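Local coordinates for protein 3-oxo-tetronate kinase (Haemophilus influenzae, PDB 1YZY) that catalyses the ATP-dependent phosphorylation of 3-oxo-tetronate to 3-oxo-tetronate 4-phosphate, as a member of the four-carbon acid sugar kinase family, at residues F77-C82 with G94-A99. Numbering follows the deposited sequence.
Sequences FYFKYC and GPVTDA
F79 of strand 77-80 meets V96 and T97 of helix 93-104 in a buried strand-to-helix packing contact within the sugar-binding N-terminal domain, where the strand lies between the parallel strands 216-219 and 3-6. Its CB points toward the helix, and CG stands anti to the backbone N (chi1 175°), which carries the ring out from the strand to the helix surface. Beyond CG, the CD2-CE2 edge of the ring meets T97, while V96 lies over one face. CD2 meets the hydroxyl of T97, with OG1 3.4 Å away, and CE2 is shared between that oxygen and V96, whose CB is 3.7 Å from it. CZ, the tip, lies 3.7 Å from V96 CG1, and CE1 lies under the same methyl, 4.0 Å from it. A flat phenyl suits this place because its face and its edge can serve two quite different neighbours.

The methyl over the face makes a CH-pi contact: V96 CG1 sits 3.8 Å from the ring centroid and 16° off the ring normal. The beta-branched valine is compact enough to offer both CB and CG1 to the aromatic carbons; its side chain also touches S62 of helix 55-71, so V96 touches both the F79 ring and that helix. On the opposite face of the ring lies CD2 of Y81, 4.0 Å above the plane, so that the phenyl is sandwiched between a methyl and the rim of another aromatic residue.

T97 works at the edge. Its hydroxyl is hydrogen-bonded to the carbonyl of I93, one helical turn back, which gives this buried group a polar partner within the helix, beside the aromatic edge. OG1 lies in the plane of the F79 ring, 3.6 Å from CE2.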
ATOM      1  N   PHE A  77      11.505 -10.486  -9.395  1.00 16.95           N
ATOM      2  CA  PHE A  77      10.835  -9.197  -9.457  1.00 15.02           C
ATOM      3  C   PHE A  77       9.372  -9.236  -9.824  1.00 20.15           C
ATOM      4  O   PHE A  77       8.939 -10.079 -10.611  1.00 22.55           O
ATOM      5  CB  PHE A  77      11.624  -8.268 -10.370  1.00 14.99           C
ATOM      6  CG  PHE A  77      13.074  -8.195 -10.004  1.00 15.92           C
ATOM      7  CD1 PHE A  77      13.524  -7.253  -9.079  1.00 22.85           C
ATOM      8  CD2 PHE A  77      13.968  -9.149 -10.485  1.00 24.33           C
ATOM      9  CE1 PHE A  77      14.839  -7.271  -8.632  1.00 21.23           C
ATOM     10  CE2 PHE A  77      15.285  -9.178 -10.044  1.00 26.47           C
ATOM     11  CZ  PHE A  77      15.721  -8.236  -9.112  1.00 30.55           C
ATOM     12  N   TYR A  78       8.623  -8.290  -9.270  1.00 19.08           N
ATOM     13  CA  TYR A  78       7.193  -8.203  -9.478  1.00 17.58           C
ATOM     14  C   TYR A  78       6.777  -6.766  -9.758  1.00 20.74           C
ATOM     15  O   TYR A  78       6.895  -5.906  -8.889  1.00 20.02           O
ATOM     16  CB  TYR A  78       6.495  -8.697  -8.210  1.00 10.81           C
ATOM     17  CG  TYR A  78       5.011  -8.949  -8.336  1.00 17.16           C
ATOM     18  CD1 TYR A  78       4.507 -10.252  -8.303  1.00 20.30           C
ATOM     19  CD2 TYR A  78       4.105  -7.901  -8.473  1.00 11.06           C
ATOM     20  CE1 TYR A  78       3.142 -10.508  -8.411  1.00 12.92           C
ATOM     21  CE2 TYR A  78       2.727  -8.147  -8.580  1.00 11.62           C
ATOM     22  CZ  TYR A  78       2.258  -9.455  -8.549  1.00 18.22           C
ATOM     23  OH  TYR A  78       0.912  -9.723  -8.655  1.00 20.84           O
ATOM     24  N   PHE A  79       6.299  -6.511 -10.973  1.00 17.59           N
ATOM     25  CA  PHE A  79       5.821  -5.192 -11.368  1.00 17.40           C
ATOM     26  C   PHE A  79       4.336  -5.150 -11.027  1.00 15.69           C
ATOM     27  O   PHE A  79       3.520  -5.759 -11.706  1.00 20.99           O
ATOM     28  CB  PHE A  79       6.046  -4.977 -12.875  1.00 10.69           C
ATOM     29  CG  PHE A  79       5.471  -3.688 -13.408  1.00 14.58           C
ATOM     30  CD1 PHE A  79       5.271  -2.589 -12.573  1.00 13.55           C
ATOM     31  CD2 PHE A  79       5.100  -3.589 -14.743  1.00 13.42           C
ATOM     32  CE1 PHE A  79       4.705  -1.420 -13.057  1.00 12.35           C
ATOM     33  CE2 PHE A  79       4.533  -2.425 -15.239  1.00 15.10           C
ATOM     34  CZ  PHE A  79       4.332  -1.336 -14.395  1.00  9.49           C
ATOM     35  N   LYS A  80       3.995  -4.416  -9.978  1.00 16.14           N
ATOM     36  CA  LYS A  80       2.626  -4.294  -9.503  1.00 10.38           C
ATOM     37  C   LYS A  80       1.878  -3.058  -9.983  1.00 13.81           C
ATOM     38  O   LYS A  80       2.295  -1.930  -9.733  1.00 21.34           O
ATOM     39  CB  LYS A  80       2.627  -4.351  -7.969  1.00 10.87           C
ATOM     40  CG  LYS A  80       1.433  -3.713  -7.274  1.00 20.69           C
ATOM     41  CD  LYS A  80       0.306  -4.678  -7.096  1.00 10.38           C
ATOM     42  CE  LYS A  80      -0.835  -4.047  -6.336  1.00 19.54           C
ATOM     43  NZ  LYS A  80      -1.553  -2.996  -7.104  1.00 16.08           N
ATOM     44  N   TYR A  81       0.736  -3.284 -10.624  1.00 14.39           N
ATOM     45  CA  TYR A  81      -0.114  -2.213 -11.124  1.00 15.66           C
ATOM     46  C   TYR A  81      -1.551  -2.384 -10.618  1.00 15.19           C
ATOM     47  O   TYR A  81      -1.822  -3.257  -9.797  1.00 17.58           O
ATOM     48  CB  TYR A  81      -0.044  -2.120 -12.654  1.00 14.11           C
ATOM     49  CG  TYR A  81      -0.069  -3.450 -13.371  1.00 17.85           C
ATOM     50  CD1 TYR A  81      -1.233  -4.217 -13.423  1.00 15.03           C
ATOM     51  CD2 TYR A  81       1.066  -3.936 -14.009  1.00 17.62           C
ATOM     52  CE1 TYR A  81      -1.263  -5.435 -14.094  1.00 18.28           C
ATOM     53  CE2 TYR A  81       1.049  -5.151 -14.683  1.00 14.63           C
ATOM     54  CZ  TYR A  81      -0.124  -5.896 -14.723  1.00 18.67           C
ATOM     55  OH  TYR A  81      -0.161  -7.090 -15.413  1.00 20.19           O
ATOM     56  N   CYS A  82      -2.470  -1.542 -11.074  1.00 12.93           N
ATOM     57  CA  CYS A  82      -3.844  -1.624 -10.595  1.00 16.08           C
ATOM     58  C   CYS A  82      -4.606  -2.835 -11.141  1.00 14.92           C
ATOM     59  O   CYS A  82      -4.313  -3.323 -12.244  1.00 13.89           O
ATOM     60  CB  CYS A  82      -4.594  -0.328 -10.915  1.00  6.22           C
ATOM     61  SG  CYS A  82      -6.134  -0.063  -9.987  1.00 19.49           S
ATOM     62  N   GLY A  94       2.960  -1.317 -20.221  1.00 14.73           N
ATOM     63  CA  GLY A  94       3.726  -1.957 -21.282  1.00 16.49           C
ATOM     64  C   GLY A  94       5.164  -1.486 -21.373  1.00 11.84           C
ATOM     65  O   GLY A  94       6.086  -2.304 -21.452  1.00 19.46           O
ATOM     66  N   PRO A  95       5.386  -0.167 -21.459  1.00 14.63           N
ATOM     67  CA  PRO A  95       6.748   0.375 -21.539  1.00 13.29           C
ATOM     68  C   PRO A  95       7.637  -0.096 -20.380  1.00 17.20           C
ATOM     69  O   PRO A  95       8.795  -0.467 -20.589  1.00 17.17           O
ATOM     70  CB  PRO A  95       6.501   1.873 -21.468  1.00 13.31           C
ATOM     71  CG  PRO A  95       5.189   2.017 -22.224  1.00 12.76           C
ATOM     72  CD  PRO A  95       4.381   0.898 -21.645  1.00 15.39           C
ATOM     73  N   VAL A  96       7.098  -0.046 -19.161  1.00 14.33           N
ATOM     74  CA  VAL A  96       7.838  -0.462 -17.972  1.00 16.48           C
ATOM     75  C   VAL A  96       8.150  -1.948 -17.997  1.00 18.51           C
ATOM     76  O   VAL A  96       9.249  -2.352 -17.622  1.00 23.90           O
ATOM     77  CB  VAL A  96       7.085  -0.097 -16.666  1.00 18.75           C
ATOM     78  CG1 VAL A  96       7.830  -0.619 -15.461  1.00 12.83           C
ATOM     79  CG2 VAL A  96       6.948   1.409 -16.548  1.00 19.10           C
ATOM     80  N   THR A  97       7.181  -2.760 -18.413  1.00 16.61           N
ATOM     81  CA  THR A  97       7.387  -4.205 -18.487  1.00 14.31           C
ATOM     82  C   THR A  97       8.520  -4.493 -19.468  1.00 14.89           C
ATOM     83  O   THR A  97       9.423  -5.292 -19.189  1.00 14.70           O
ATOM     84  CB  THR A  97       6.086  -4.947 -18.943  1.00 18.84           C
ATOM     85  OG1 THR A  97       5.050  -4.740 -17.980  1.00 22.32           O
ATOM     86  CG2 THR A  97       6.321  -6.446 -19.073  1.00  8.61           C
ATOM     87  N   ASP A  98       8.486  -3.816 -20.610  1.00 15.87           N
ATOM     88  CA  ASP A  98       9.510  -3.997 -21.632  1.00 19.86           C
ATOM     89  C   ASP A  98      10.888  -3.570 -21.161  1.00 21.88           C
ATOM     90  O   ASP A  98      11.879  -4.240 -21.447  1.00 14.80           O
ATOM     91  CB  ASP A  98       9.129  -3.241 -22.892  1.00 12.54           C
ATOM     92  CG  ASP A  98       8.064  -3.988 -23.661  1.00 21.70           C
ATOM     93  OD1 ASP A  98       8.086  -5.237 -23.631  1.00 20.86           O
ATOM     94  OD2 ASP A  98       7.208  -3.330 -24.289  1.00 19.76           O
ATOM     95  N   ALA A  99      10.951  -2.430 -20.481  1.00 19.30           N
ATOM     96  CA  ALA A  99      12.216  -1.922 -19.964  1.00 17.84           C
ATOM     97  C   ALA A  99      12.782  -2.915 -18.955  1.00 20.01           C
ATOM     98  O   ALA A  99      13.977  -3.200 -18.964  1.00 18.35           O
ATOM     99  CB  ALA A  99      12.001  -0.566 -19.317  1.00 14.99           C
TER